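PDB 4R9O: putative aldo/keto reductase from Salmonella enterica subsp. enterica serovar Typhimurium, which probably acts as an NADP-dependent oxidoreductase of the aldo/keto reductase family, built on a TIM barrel. Local coordinates for residues A11-E16 against P176-T181; D53-Y58 against V84-I89; C63-G68 against L117-T122; G100-D105 against R132-M137; T104-I109 against A143-H148. One frame throughout, in Å; residues are numbered along the deposited sequence.

Contact 1: A11-E16 against P176-T181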
# COMPACT_ATOMS: atom_id res chain seq x y z
N ALA C 11 -10.97 -19.71 -28.09
CA ALA C 11 -11.95 -18.63 -28.08
C ALA C 11 -13.06 -18.96 -29.07
O ALA C 11 -12.84 -19.78 -29.96
CB ALA C 11 -11.26 -17.31 -28.44
N PRO C 12 -14.23 -18.31 -28.93
CA PRO C 12 -15.25 -18.37 -29.99
C PRO C 12 -14.67 -17.86 -31.31
O PRO C 12 -14.07 -16.78 -31.34
CB PRO C 12 -16.35 -17.44 -29.46
CG PRO C 12 -16.17 -17.43 -27.98
CD PRO C 12 -14.70 -17.56 -27.75
N GLN C 13 -14.86 -18.65 -32.38
CA GLN C 13 -14.27 -18.40 -33.70
C GLN C 13 -12.74 -18.50 -33.69
O GLN C 13 -12.09 -18.23 -34.71
CB GLN C 13 -14.68 -17.02 -34.24
CG GLN C 13 -16.11 -16.59 -33.95
CD GLN C 13 -16.17 -15.20 -33.33
OE1 GLN C 13 -15.70 -14.22 -33.93
NE2 GLN C 13 -16.74 -15.10 -32.14
N GLY C 14 -12.17 -18.91 -32.56
CA GLY C 14 -10.73 -18.92 -32.39
C GLY C 14 -10.06 -20.16 -32.94
O GLY C 14 -10.72 -21.11 -33.33
N PRO C 15 -8.72 -20.15 -32.97
CA PRO C 15 -7.99 -21.31 -33.48
C PRO C 15 -8.03 -22.47 -32.49
O PRO C 15 -8.41 -22.32 -31.33
CB PRO C 15 -6.57 -20.78 -33.64
CG PRO C 15 -6.46 -19.74 -32.56
CD PRO C 15 -7.82 -19.09 -32.50
N GLU C 16 -7.61 -23.63 -32.97
CA GLU C 16 -7.46 -24.80 -32.12
C GLU C 16 -5.99 -24.95 -31.76
O GLU C 16 -5.14 -25.11 -32.64
CB GLU C 16 -7.99 -26.04 -32.84
CG GLU C 16 -7.99 -27.30 -32.02
CD GLU C 16 -8.62 -28.46 -32.76
OE1 GLU C 16 -7.88 -29.30 -33.32
OE2 GLU C 16 -9.88 -28.53 -32.80
N PRO C 176 -13.61 -6.40 -35.64
CA PRO C 176 -14.73 -7.17 -36.16
C PRO C 176 -14.62 -8.66 -35.82
O PRO C 176 -15.56 -9.42 -36.05
CB PRO C 176 -14.64 -6.94 -37.67
CG PRO C 176 -13.19 -6.72 -37.91
CD PRO C 176 -12.68 -5.98 -36.70
N PHE C 177 -13.47 -9.07 -35.29
CA PHE C 177 -13.28 -10.45 -34.84
C PHE C 177 -12.86 -10.51 -33.37
O PHE C 177 -12.28 -9.56 -32.84
CB PHE C 177 -12.23 -11.15 -35.71
CG PHE C 177 -11.11 -10.25 -36.17
CD1 PHE C 177 -10.19 -9.76 -35.26
CD2 PHE C 177 -10.99 -9.90 -37.50
CE1 PHE C 177 -9.17 -8.93 -35.67
CE2 PHE C 177 -9.97 -9.07 -37.92
CZ PHE C 177 -9.06 -8.58 -37.00
N THR C 178 -13.16 -11.64 -32.72
CA THR C 178 -12.87 -11.81 -31.31
C THR C 178 -11.38 -11.93 -31.01
O THR C 178 -10.68 -12.71 -31.65
CB THR C 178 -13.55 -13.07 -30.76
OG1 THR C 178 -14.92 -13.08 -31.17
CG2 THR C 178 -13.44 -13.13 -29.23
N LEU C 179 -10.90 -11.16 -30.03
CA LEU C 179 -9.54 -11.35 -29.51
C LEU C 179 -9.45 -12.77 -28.95
O LEU C 179 -10.30 -13.21 -28.18
CB LEU C 179 -9.21 -10.30 -28.45
CG LEU C 179 -8.93 -8.89 -28.98
CD1 LEU C 179 -8.79 -7.87 -27.84
CD2 LEU C 179 -7.68 -8.90 -29.85
N ALA C 180 -8.43 -13.52 -29.35
CA ALA C 180 -8.47 -14.95 -29.09
C ALA C 180 -7.78 -15.33 -27.79
O ALA C 180 -7.89 -16.48 -27.35
CB ALA C 180 -7.87 -15.70 -30.25
N THR C 181 -7.07 -14.39 -27.17
CA THR C 181 -6.46 -14.66 -25.87
C THR C 181 -5.94 -13.39 -25.21
O THR C 181 -5.73 -12.35 -25.86
CB THR C 181 -5.28 -15.66 -25.95
OG1 THR C 181 -5.05 -16.23 -24.66
CG2 THR C 181 -4.01 -14.96 -26.40
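Ala11 and Ala180 form the close-packed part of this contact. It joins the turn of the N-terminal beta hairpin (strands 7-9 and 16-23) to the loop that leads into strand 182-185 of the TIM barrel. The CB of Ala11 lies 4.2 Å from Ala180 CB and 3.6 Å from Ala180 O. The ring of Pro15 adds its CD, 4.1 Å from the same Ala180 CB. Small methyl groups suit this spot because the two backbones run close together, and Ile10 and Met127 fill in around Ala180. The hairpin itself reverses through a type II turn from Ala11 to Gly14; in the conformer described, Gly14 N closes the turn onto Ala11 O at 2.8 Å. Pro12 fits the second position of the turn, where its ring fixes phi near the required value, while Gln13 has the positive phi of the third.

Away from the alanines the contact loosens toward solvent. Here an exposed Gln13 reaches across to Thr178, the two side chains crossing at about a right angle. Gln13 is modelled in two conformers, and in the one described NE2 makes a weak, strongly bent bond to Thr178 OG1 (2.9 Å, 120° at the hydrogen), so the link is doubtful. The first torsion of Thr178 (chi1 -48°) sets OG1 beside its backbone N, facing the amide, while the Thr178 CB stands 3.8 Å from Pro12 O.

Contact 2: D53-Y58 against V84-I89; sequences DHADIY and VTKCGI
Lys86 NZ is gripped by three oxygens at once, in an arrangement consistent with the Asp-Tyr-Lys-His tetrad of the aldo/keto reductase TIM barrel. Asp53 OD2 accepts from Lys86 NZ at 2.8 Å in a salt bridge, on the syn side of the carboxylate. Tyr58 OH, the probable proton donor, lies 2.9 Å from Lys86 NZ, and His54 O accepts from the same nitrogen at 3.0 Å, with the donor well above the carbonyl plane. A lysine suits the place because its chain runs extended over Ala55 and bends only at the end (chi4 66°), which brings NZ between the acid and the phenol. Asp53 is steadied through its other oxygen by Gln183, His131 packs against Lys86, and Tyr58 OH has a further weak bond to Glu224 of the second subunit. The Ala55 methyl sits over the centre of one face of the Tyr58 ring, a small group that lets the ring lie close.

Beneath the side chains the two segments pair in parallel. His54 N donates to Val84 O at 2.7 Å, and Asp56 N to Lys86 O at 3.1 Å, nearly straight at 163°. Farther along, Ile57 CG2 packs on Ile89 CB at 4.1 Å. A water links the segments there, donating to Asp56 OD1 at 2.7 Å and accepting from Ile89 N at 3.0 Å.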
# COMPACT_ATOMS: atom_id res chain seq x y z
N ASP C 53 5.16 -20.45 -28.89
CA ASP C 53 5.03 -19.06 -28.52
C ASP C 53 6.35 -18.31 -28.71
O ASP C 53 7.38 -18.69 -28.15
CB ASP C 53 4.55 -18.95 -27.07
CG ASP C 53 4.35 -17.51 -26.63
OD1 ASP C 53 3.29 -16.94 -26.95
OD2 ASP C 53 5.27 -16.96 -25.99
N HIS C 54 6.29 -17.24 -29.51
CA HIS C 54 7.45 -16.41 -29.84
C HIS C 54 7.18 -14.93 -29.57
O HIS C 54 6.06 -14.56 -29.23
CB HIS C 54 7.83 -16.58 -31.32
CG HIS C 54 8.53 -17.88 -31.61
ND1 HIS C 54 9.89 -18.03 -31.49
CD2 HIS C 54 8.05 -19.08 -32.01
CE1 HIS C 54 10.22 -19.27 -31.80
NE2 HIS C 54 9.12 -19.93 -32.12
N ALA C 55 8.20 -14.08 -29.76
CA ALA C 55 8.01 -12.63 -29.76
C ALA C 55 9.15 -11.99 -30.53
O ALA C 55 10.24 -12.54 -30.59
CB ALA C 55 7.94 -12.06 -28.34
N ASP C 56 8.91 -10.82 -31.12
CA ASP C 56 9.98 -10.18 -31.88
C ASP C 56 11.21 -9.92 -31.00
O ASP C 56 12.34 -10.15 -31.43
CB ASP C 56 9.47 -8.88 -32.53
CG ASP C 56 8.95 -7.85 -31.53
OD1 ASP C 56 8.58 -8.23 -30.38
OD2 ASP C 56 8.88 -6.66 -31.91
N ILE C 57 11.01 -9.49 -29.75
CA ILE C 57 12.13 -9.09 -28.90
C ILE C 57 12.96 -10.23 -28.28
O ILE C 57 14.10 -10.00 -27.86
CB ILE C 57 11.65 -8.19 -27.74
CG1 ILE C 57 10.72 -8.98 -26.82
CG2 ILE C 57 10.96 -6.93 -28.26
CD1 ILE C 57 10.75 -8.48 -25.38
N TYR C 58 12.41 -11.44 -28.21
CA TYR C 58 13.05 -12.52 -27.44
C TYR C 58 14.48 -12.78 -27.90
O TYR C 58 14.78 -12.76 -29.10
CB TYR C 58 12.25 -13.83 -27.55
CG TYR C 58 10.94 -13.84 -26.78
CD1 TYR C 58 10.70 -12.94 -25.73
CD2 TYR C 58 9.93 -14.72 -27.12
CE1 TYR C 58 9.49 -12.95 -25.04
CE2 TYR C 58 8.73 -14.75 -26.44
CZ TYR C 58 8.51 -13.86 -25.40
OH TYR C 58 7.30 -13.89 -24.74
N VAL C 84 2.53 -18.57 -32.64
CA VAL C 84 2.06 -17.36 -32.00
C VAL C 84 3.27 -16.46 -31.82
O VAL C 84 4.30 -16.90 -31.31
CB VAL C 84 1.41 -17.63 -30.63
CG1 VAL C 84 0.94 -16.30 -29.99
CG2 VAL C 84 0.25 -18.63 -30.74
N THR C 85 3.15 -15.20 -32.23
CA THR C 85 4.21 -14.26 -31.92
C THR C 85 3.64 -12.90 -31.49
O THR C 85 2.41 -12.73 -31.43
CB THR C 85 5.18 -14.08 -33.11
OG1 THR C 85 6.33 -13.34 -32.68
CG2 THR C 85 4.50 -13.37 -34.28
N LYS C 86 4.52 -11.97 -31.15
CA LYS C 86 4.10 -10.72 -30.53
C LYS C 86 4.93 -9.54 -30.99
O LYS C 86 6.04 -9.71 -31.47
CB LYS C 86 4.19 -10.79 -29.00
CG LYS C 86 3.86 -12.11 -28.36
CD LYS C 86 3.96 -11.98 -26.85
CE LYS C 86 3.87 -13.32 -26.15
NZ LYS C 86 5.04 -14.20 -26.46
N CYS C 87 4.38 -8.34 -30.81
CA CYS C 87 5.10 -7.09 -31.01
C CYS C 87 4.54 -6.04 -30.05
O CYS C 87 3.50 -6.25 -29.43
CB CYS C 87 4.98 -6.61 -32.46
SG CYS C 87 3.32 -6.08 -32.96
N GLY C 88 5.25 -4.91 -29.92
CA GLY C 88 4.80 -3.85 -29.04
C GLY C 88 5.87 -3.34 -28.10
O GLY C 88 5.82 -2.20 -27.63
N ILE C 89 6.87 -4.17 -27.83
CA ILE C 89 7.96 -3.74 -26.96
C ILE C 89 9.21 -3.35 -27.78
O ILE C 89 9.52 -3.97 -28.80
CB ILE C 89 8.31 -4.82 -25.93
CG1 ILE C 89 7.06 -5.17 -25.11
CG2 ILE C 89 9.44 -4.37 -25.01
CD1 ILE C 89 7.27 -6.31 -24.13
O HOH W 1 7.16 -7.06 -28.43

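Contact 3: C63-G68 against L117-T122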
# COMPACT_ATOMS: atom_id res chain seq x y z
N CYS C 63 15.54 -14.92 -31.42
CA CYS C 63 14.91 -16.23 -31.27
C CYS C 63 14.03 -16.60 -32.46
O CYS C 63 14.02 -17.76 -32.86
CB CYS C 63 14.07 -16.30 -29.99
SG CYS C 63 15.05 -16.46 -28.47
N GLU C 64 13.30 -15.63 -33.00
CA GLU C 64 12.44 -15.91 -34.16
C GLU C 64 13.27 -16.47 -35.32
O GLU C 64 12.92 -17.49 -35.90
CB GLU C 64 11.69 -14.65 -34.62
CG GLU C 64 10.38 -14.41 -33.89
CD GLU C 64 9.68 -13.13 -34.35
OE1 GLU C 64 10.35 -12.25 -34.94
OE2 GLU C 64 8.45 -13.01 -34.12
N ALA C 65 14.38 -15.80 -35.62
CA ALA C 65 15.22 -16.19 -36.74
C ALA C 65 15.87 -17.55 -36.52
O ALA C 65 16.08 -18.31 -37.46
CB ALA C 65 16.29 -15.13 -37.00
N ALA C 66 16.23 -17.84 -35.27
CA ALA C 66 16.81 -19.14 -34.95
C ALA C 66 15.78 -20.24 -35.19
O ALA C 66 16.10 -21.33 -35.67
CB ALA C 66 17.30 -19.18 -33.52
N PHE C 67 14.52 -19.94 -34.89
CA PHE C 67 13.44 -20.88 -35.11
C PHE C 67 13.21 -21.11 -36.60
O PHE C 67 13.01 -22.25 -37.04
CB PHE C 67 12.15 -20.40 -34.45
CG PHE C 67 11.14 -21.48 -34.25
CD1 PHE C 67 11.17 -22.27 -33.11
CD2 PHE C 67 10.16 -21.72 -35.21
CE1 PHE C 67 10.24 -23.28 -32.92
CE2 PHE C 67 9.22 -22.74 -35.02
CZ PHE C 67 9.26 -23.51 -33.88
N GLY C 68 13.23 -20.04 -37.38
CA GLY C 68 13.04 -20.14 -38.82
C GLY C 68 14.12 -20.93 -39.54
O GLY C 68 13.89 -21.47 -40.62
N LEU C 117 7.38 -12.95 -40.21
CA LEU C 117 7.25 -13.87 -41.34
C LEU C 117 8.59 -14.22 -41.98
O LEU C 117 8.85 -15.38 -42.28
CB LEU C 117 6.33 -13.27 -42.41
CG LEU C 117 4.85 -13.14 -42.05
CD1 LEU C 117 4.05 -12.71 -43.27
CD2 LEU C 117 4.34 -14.46 -41.51
N LYS C 118 9.43 -13.22 -42.19
CA LYS C 118 10.74 -13.45 -42.78
C LYS C 118 11.65 -14.24 -41.84
O LYS C 118 12.33 -15.18 -42.26
CB LYS C 118 11.40 -12.13 -43.17
CG LYS C 118 10.67 -11.36 -44.25
CD LYS C 118 11.34 -10.02 -44.51
CE LYS C 118 10.62 -9.22 -45.60
NZ LYS C 118 11.29 -7.91 -45.86
N ASN C 119 11.65 -13.86 -40.56
CA ASN C 119 12.45 -14.56 -39.55
C ASN C 119 12.08 -16.03 -39.41
O ASN C 119 12.95 -16.90 -39.45
CB ASN C 119 12.31 -13.89 -38.19
CG ASN C 119 12.99 -12.55 -38.15
OD1 ASN C 119 13.89 -12.28 -38.94
ND2 ASN C 119 12.57 -11.69 -37.24
N LEU C 120 10.78 -16.28 -39.26
CA LEU C 120 10.28 -17.63 -39.04
C LEU C 120 10.25 -18.46 -40.33
O LEU C 120 9.92 -19.64 -40.30
CB LEU C 120 8.88 -17.58 -38.42
CG LEU C 120 8.80 -16.94 -37.02
CD1 LEU C 120 7.37 -16.57 -36.63
CD2 LEU C 120 9.42 -17.88 -35.98
N ALA C 121 10.59 -17.82 -41.45
CA ALA C 121 10.58 -18.44 -42.77
C ALA C 121 9.23 -19.09 -43.10
O ALA C 121 9.17 -20.26 -43.48
CB ALA C 121 11.71 -19.48 -42.89
N THR C 122 8.16 -18.31 -42.95
CA THR C 122 6.81 -18.78 -43.24
C THR C 122 5.96 -17.64 -43.78
O THR C 122 6.29 -16.47 -43.58
CB THR C 122 6.14 -19.38 -41.98
OG1 THR C 122 4.89 -19.98 -42.35
CG2 THR C 122 5.89 -18.29 -40.94
O HOH W 2 15.60 -17.45 -40.14
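Glu64 meets Asn119 and Leu120 along its whole length. Its CB lies 3.7 Å from Asn119 CB, CG follows at 4.2 Å from Leu120 CD2, and at the tip OE1 accepts from Asn119 ND2 at 3.2 Å. That bond is almost straight (169°) and stays in the amide plane, reaching the carboxylate on its anti side. The other oxygen, OE2, turns inward to the hydroxyls of Thr85 and Ser116, so one carboxylate serves both the neighbouring helix end and the barrel strand. Leucine suits the inner side: Leu120 CD2 touches Glu64 O and, 4.0 Å away, Phe67 CD2. Gly68, bare of a side chain, lets the backbones nearly touch, its CA lying 3.3 Å from Asn119 O in a CH...O contact. A water also bridges Ala65 O and Asn119 O. The whole is the Schellman end of helix 106-119, with Ala121 at positive phi, docked against helix 63-73 in the outer ring of a TIM barrel.

Contact 4: G100-D105 against R132-M137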
# COMPACT_ATOMS: atom_id res chain seq x y z
N GLY C 100 14.24 1.36 -23.05
CA GLY C 100 13.12 0.46 -23.27
C GLY C 100 11.82 1.25 -23.31
O GLY C 100 11.64 2.16 -22.51
N HIS C 101 10.94 0.93 -24.25
CA HIS C 101 9.62 1.55 -24.33
C HIS C 101 8.67 0.70 -25.16
O HIS C 101 8.96 -0.46 -25.50
CB HIS C 101 9.72 2.98 -24.90
CG HIS C 101 10.21 3.05 -26.31
ND1 HIS C 101 11.53 2.87 -26.65
CD2 HIS C 101 9.55 3.32 -27.47
CE1 HIS C 101 11.67 3.01 -27.96
NE2 HIS C 101 10.48 3.28 -28.48
N TYR C 102 7.52 1.28 -25.49
CA TYR C 102 6.49 0.59 -26.26
C TYR C 102 6.26 1.28 -27.58
O TYR C 102 6.37 2.50 -27.68
CB TYR C 102 5.18 0.55 -25.48
CG TYR C 102 5.25 -0.14 -24.15
CD1 TYR C 102 5.84 -1.40 -24.02
CD2 TYR C 102 4.73 0.46 -23.01
CE1 TYR C 102 5.90 -2.02 -22.79
CE2 TYR C 102 4.78 -0.16 -21.79
CZ TYR C 102 5.36 -1.40 -21.68
OH TYR C 102 5.41 -1.99 -20.44
N ILE C 103 5.97 0.48 -28.61
CA ILE C 103 5.60 1.02 -29.91
C ILE C 103 4.41 0.22 -30.42
O ILE C 103 4.54 -0.97 -30.72
CB ILE C 103 6.77 0.94 -30.95
CG1 ILE C 103 8.06 1.58 -30.41
CG2 ILE C 103 6.35 1.61 -32.27
CD1 ILE C 103 9.28 1.36 -31.35
N THR C 104 3.25 0.87 -30.50
CA THR C 104 2.06 0.18 -30.97
C THR C 104 1.37 0.92 -32.12
O THR C 104 0.18 0.75 -32.35
CB THR C 104 1.04 -0.04 -29.83
OG1 THR C 104 0.76 1.21 -29.16
CG2 THR C 104 1.59 -1.04 -28.82
N ASP C 105 2.14 1.73 -32.84
CA ASP C 105 1.62 2.40 -34.02
C ASP C 105 1.33 1.40 -35.14
O ASP C 105 1.89 0.30 -35.17
CB ASP C 105 2.62 3.47 -34.50
CG ASP C 105 2.97 4.48 -33.40
OD1 ASP C 105 2.04 5.00 -32.75
OD2 ASP C 105 4.17 4.73 -33.17
N ARG C 132 2.35 -5.98 -24.67
CA ARG C 132 2.08 -5.30 -23.42
C ARG C 132 1.16 -4.10 -23.65
O ARG C 132 1.17 -3.51 -24.74
CB ARG C 132 3.39 -4.88 -22.74
CG ARG C 132 3.46 -5.37 -21.28
CD ARG C 132 4.86 -5.68 -20.74
NE ARG C 132 4.99 -7.09 -20.40
CZ ARG C 132 6.07 -7.84 -20.62
NH1 ARG C 132 7.16 -7.29 -21.15
NH2 ARG C 132 6.08 -9.12 -20.29
N PRO C 133 0.34 -3.75 -22.64
CA PRO C 133 -0.50 -2.55 -22.78
C PRO C 133 0.37 -1.29 -22.78
O PRO C 133 1.22 -1.10 -21.92
CB PRO C 133 -1.41 -2.61 -21.56
CG PRO C 133 -0.68 -3.43 -20.56
CD PRO C 133 0.09 -4.45 -21.37
N ASP C 134 0.13 -0.46 -23.78
CA ASP C 134 0.90 0.75 -24.01
C ASP C 134 0.02 1.96 -23.69
O ASP C 134 -1.04 2.11 -24.28
CB ASP C 134 1.37 0.72 -25.47
CG ASP C 134 1.99 2.02 -25.93
OD1 ASP C 134 2.49 2.81 -25.11
OD2 ASP C 134 2.00 2.23 -27.16
N PRO C 135 0.43 2.81 -22.74
CA PRO C 135 -0.38 3.99 -22.43
C PRO C 135 -0.64 4.84 -23.68
O PRO C 135 -1.64 5.56 -23.72
CB PRO C 135 0.48 4.76 -21.43
CG PRO C 135 1.88 4.29 -21.71
CD PRO C 135 1.72 2.84 -22.03
N LEU C 136 0.24 4.74 -24.68
CA LEU C 136 0.05 5.45 -25.94
C LEU C 136 -0.75 4.64 -26.97
O LEU C 136 -0.89 5.06 -28.12
CB LEU C 136 1.41 5.84 -26.54
CG LEU C 136 2.14 6.98 -25.81
CD1 LEU C 136 3.39 7.39 -26.57
CD2 LEU C 136 1.20 8.17 -25.57
N MET C 137 -1.28 3.49 -26.56
CA MET C 137 -2.04 2.67 -27.50
C MET C 137 -3.30 3.36 -28.02
O MET C 137 -4.20 3.72 -27.25
CB MET C 137 -2.45 1.33 -26.87
CG MET C 137 -3.23 0.47 -27.86
SD MET C 137 -3.84 -1.11 -27.27
CE MET C 137 -5.30 -0.63 -26.35
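Tucked between its own backbone N and carbonyl carbon (chi1 53°), the hydroxyl of Thr104 faces Asp134, whose carboxylate swings away from its backbone N (chi1 170°) to meet it. Thr104 OG1 donates to Asp134 OD2 at 2.6 Å, on the anti lone pair; their side chains run alongside each other, pointing opposite ways. In this TIM barrel the loop after strand 125-130 thus packs on the stretch from strand 101-102 to helix 106-119, with Arg132 beside Asn162, a probable NADP(+)-binding residue. Asp134 OD1 accepts from Leu136 N at 3.0 Å, from above the carboxylate plane, making an Asx turn. Met137 N closes a type I turn onto Asp134 O at 2.7 Å.

Tyr102 supplies the apolar half. Asp134 OD1 lies at the edge of its ring, near the plane and 3.5 Å from Tyr102 CB. Tyr102 OH crosses the arginine chain at a slant, 3.7 Å from Arg132 CD. A tyrosine suits a partly exposed strand edge, where its long flat ring can span several loop residues. Asp134 OD2 also forms a salt bridge with Arg285 of the third subunit, so hydroxyl, backbone amide and guanidinium together probably keep this carboxylate ionised and make the loop part of a subunit interface.

Contact 5: T104-I109 against A143-H148; sequences TDRRHI and AEAFQH
Two outer helices of the TIM barrel, 106-119 and 139-151, pack side by side here through Ile109, Ala145 and Phe146, with strand 125-130 between them in the chain. Ala145 lies at the centre. Its CB is 3.7 Å from Ile109 CG2 and equally 3.7 Å from Arg106 O, and its small size lets the helices come near. The torsion of Ile109 (chi1 -65°) holds CG2 anti to the backbone N, so that CG2 makes the closest approach. That same Ile109 CG2 meets the edge of the Phe146 ring, 4.1 Å from CE2. Phe146 stacks on Phe158, and both Ile109 and Phe146 press on Ile130 of the strand beneath, a layer suited to branched and aromatic side chains.

Toward the surface the aliphatic stem of Arg106 lies across Glu144 at about a right angle, its CD 3.5 Å from Glu144 OE2. Arg106 NE and Glu144 OE2 stay 4.6 Å apart, too far for a salt bridge; the oxygen lies well out of the guanidinium plane, so no N-H points at it and any attraction is long-range. An apolar inner stripe below charged groups nearer the surface is what neighbouring amphipathic helices of an alpha/beta barrel present to each other.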
# COMPACT_ATOMS: atom_id res chain seq x y z
N THR C 104 3.25 0.87 -30.50
CA THR C 104 2.06 0.18 -30.97
C THR C 104 1.37 0.92 -32.12
O THR C 104 0.18 0.75 -32.35
CB THR C 104 1.04 -0.04 -29.83
OG1 THR C 104 0.76 1.21 -29.16
CG2 THR C 104 1.59 -1.04 -28.82
N ASP C 105 2.14 1.73 -32.84
CA ASP C 105 1.62 2.40 -34.02
C ASP C 105 1.33 1.40 -35.14
O ASP C 105 1.89 0.30 -35.17
CB ASP C 105 2.62 3.47 -34.50
CG ASP C 105 2.97 4.48 -33.40
OD1 ASP C 105 2.04 5.00 -32.75
OD2 ASP C 105 4.17 4.73 -33.17
N ARG C 106 0.44 1.79 -36.05
CA ARG C 106 0.00 0.94 -37.16
C ARG C 106 1.15 0.39 -38.03
O ARG C 106 1.18 -0.81 -38.33
CB ARG C 106 -0.97 1.73 -38.04
CG ARG C 106 -1.64 0.91 -39.14
CD ARG C 106 -2.05 1.79 -40.31
NE ARG C 106 -0.89 2.12 -41.14
CZ ARG C 106 -0.60 1.54 -42.31
NH1 ARG C 106 -1.41 0.61 -42.81
NH2 ARG C 106 0.48 1.91 -42.98
N ARG C 107 2.07 1.24 -38.44
CA ARG C 107 3.09 0.79 -39.39
C ARG C 107 4.11 -0.13 -38.70
O ARG C 107 4.57 -1.11 -39.29
CB ARG C 107 3.77 1.98 -40.08
CG ARG C 107 4.87 1.53 -41.05
CD ARG C 107 5.48 2.65 -41.89
NE ARG C 107 6.91 2.41 -42.11
CZ ARG C 107 7.49 2.33 -43.31
NH1 ARG C 107 8.80 2.10 -43.41
NH2 ARG C 107 6.77 2.48 -44.41
N HIS C 108 4.44 0.16 -37.44
CA HIS C 108 5.32 -0.73 -36.68
C HIS C 108 4.73 -2.14 -36.48
O HIS C 108 5.43 -3.14 -36.57
CB HIS C 108 5.64 -0.12 -35.31
CG HIS C 108 6.48 -1.02 -34.44
ND1 HIS C 108 7.84 -1.14 -34.60
CD2 HIS C 108 6.14 -1.84 -33.42
CE1 HIS C 108 8.31 -2.00 -33.70
NE2 HIS C 108 7.29 -2.43 -32.98
N ILE C 109 3.43 -2.21 -36.21
CA ILE C 109 2.78 -3.49 -36.05
C ILE C 109 2.87 -4.28 -37.36
O ILE C 109 3.23 -5.46 -37.38
CB ILE C 109 1.30 -3.33 -35.61
CG1 ILE C 109 1.25 -2.69 -34.21
CG2 ILE C 109 0.59 -4.67 -35.66
CD1 ILE C 109 -0.17 -2.26 -33.72
N ALA C 143 -6.28 -1.65 -34.69
CA ALA C 143 -7.32 -2.25 -35.52
C ALA C 143 -7.00 -2.14 -37.01
O ALA C 143 -7.21 -3.08 -37.75
CB ALA C 143 -8.68 -1.62 -35.23
N GLU C 144 -6.52 -0.98 -37.45
CA GLU C 144 -6.14 -0.83 -38.86
C GLU C 144 -5.06 -1.85 -39.22
O GLU C 144 -5.17 -2.54 -40.22
CB GLU C 144 -5.64 0.58 -39.17
CG GLU C 144 -6.72 1.66 -39.20
CD GLU C 144 -6.17 3.04 -39.54
OE1 GLU C 144 -6.64 4.03 -38.94
OE2 GLU C 144 -5.28 3.14 -40.42
N ALA C 145 -4.04 -1.96 -38.37
CA ALA C 145 -2.95 -2.90 -38.63
C ALA C 145 -3.48 -4.33 -38.68
O ALA C 145 -3.21 -5.07 -39.64
CB ALA C 145 -1.86 -2.76 -37.58
N PHE C 146 -4.24 -4.71 -37.66
CA PHE C 146 -4.81 -6.05 -37.60
C PHE C 146 -5.69 -6.33 -38.82
O PHE C 146 -5.61 -7.42 -39.40
CB PHE C 146 -5.62 -6.26 -36.31
CG PHE C 146 -4.78 -6.46 -35.07
CD1 PHE C 146 -5.38 -6.77 -33.86
CD2 PHE C 146 -3.40 -6.33 -35.11
CE1 PHE C 146 -4.62 -6.96 -32.71
CE2 PHE C 146 -2.63 -6.52 -33.96
CZ PHE C 146 -3.26 -6.84 -32.76
N GLN C 147 -6.52 -5.36 -39.20
CA GLN C 147 -7.35 -5.47 -40.41
C GLN C 147 -6.52 -5.77 -41.65
O GLN C 147 -6.86 -6.63 -42.46
CB GLN C 147 -8.15 -4.18 -40.67
CG GLN C 147 -9.30 -3.91 -39.72
CD GLN C 147 -9.69 -5.13 -38.92
OE1 GLN C 147 -9.24 -5.31 -37.79
NE2 GLN C 147 -10.54 -5.97 -39.51
N HIS C 148 -5.43 -5.03 -41.81
CA HIS C 148 -4.61 -5.20 -42.99
C HIS C 148 -3.97 -6.59 -43.01
O HIS C 148 -3.96 -7.27 -44.02
CB HIS C 148 -3.53 -4.13 -43.07
CG HIS C 148 -2.57 -4.34 -44.20
ND1 HIS C 148 -1.29 -4.80 -44.00
CD2 HIS C 148 -2.72 -4.18 -45.53
CE1 HIS C 148 -0.68 -4.90 -45.17
NE2 HIS C 148 -1.52 -4.53 -46.11

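Overall arrangement
Contact 2, all of whose touching residues are buried, lies closest to the chain's centre, near the probable active site, with a lysine at the centre of its polar network. Contacts 4 and 5 are also buried and touch the third subunit. Contacts 3 and 5 both use helix 106-119, at opposite ends: contact 3 is held by an amide-carboxylate bond and close backbones, contact 5 by hydrocarbon packing. Contact 3 touches contact 2 through Glu64 and Thr85. Contact 4 shares Thr104 and Asp105 with contact 5 and meets contact 2 at Gly88 and Ile103. Contact 1, about 19 Å from contact 2 between centres, is partly buried, like contact 3, has one weak cross-bond and reaches contact 5 through Phe177.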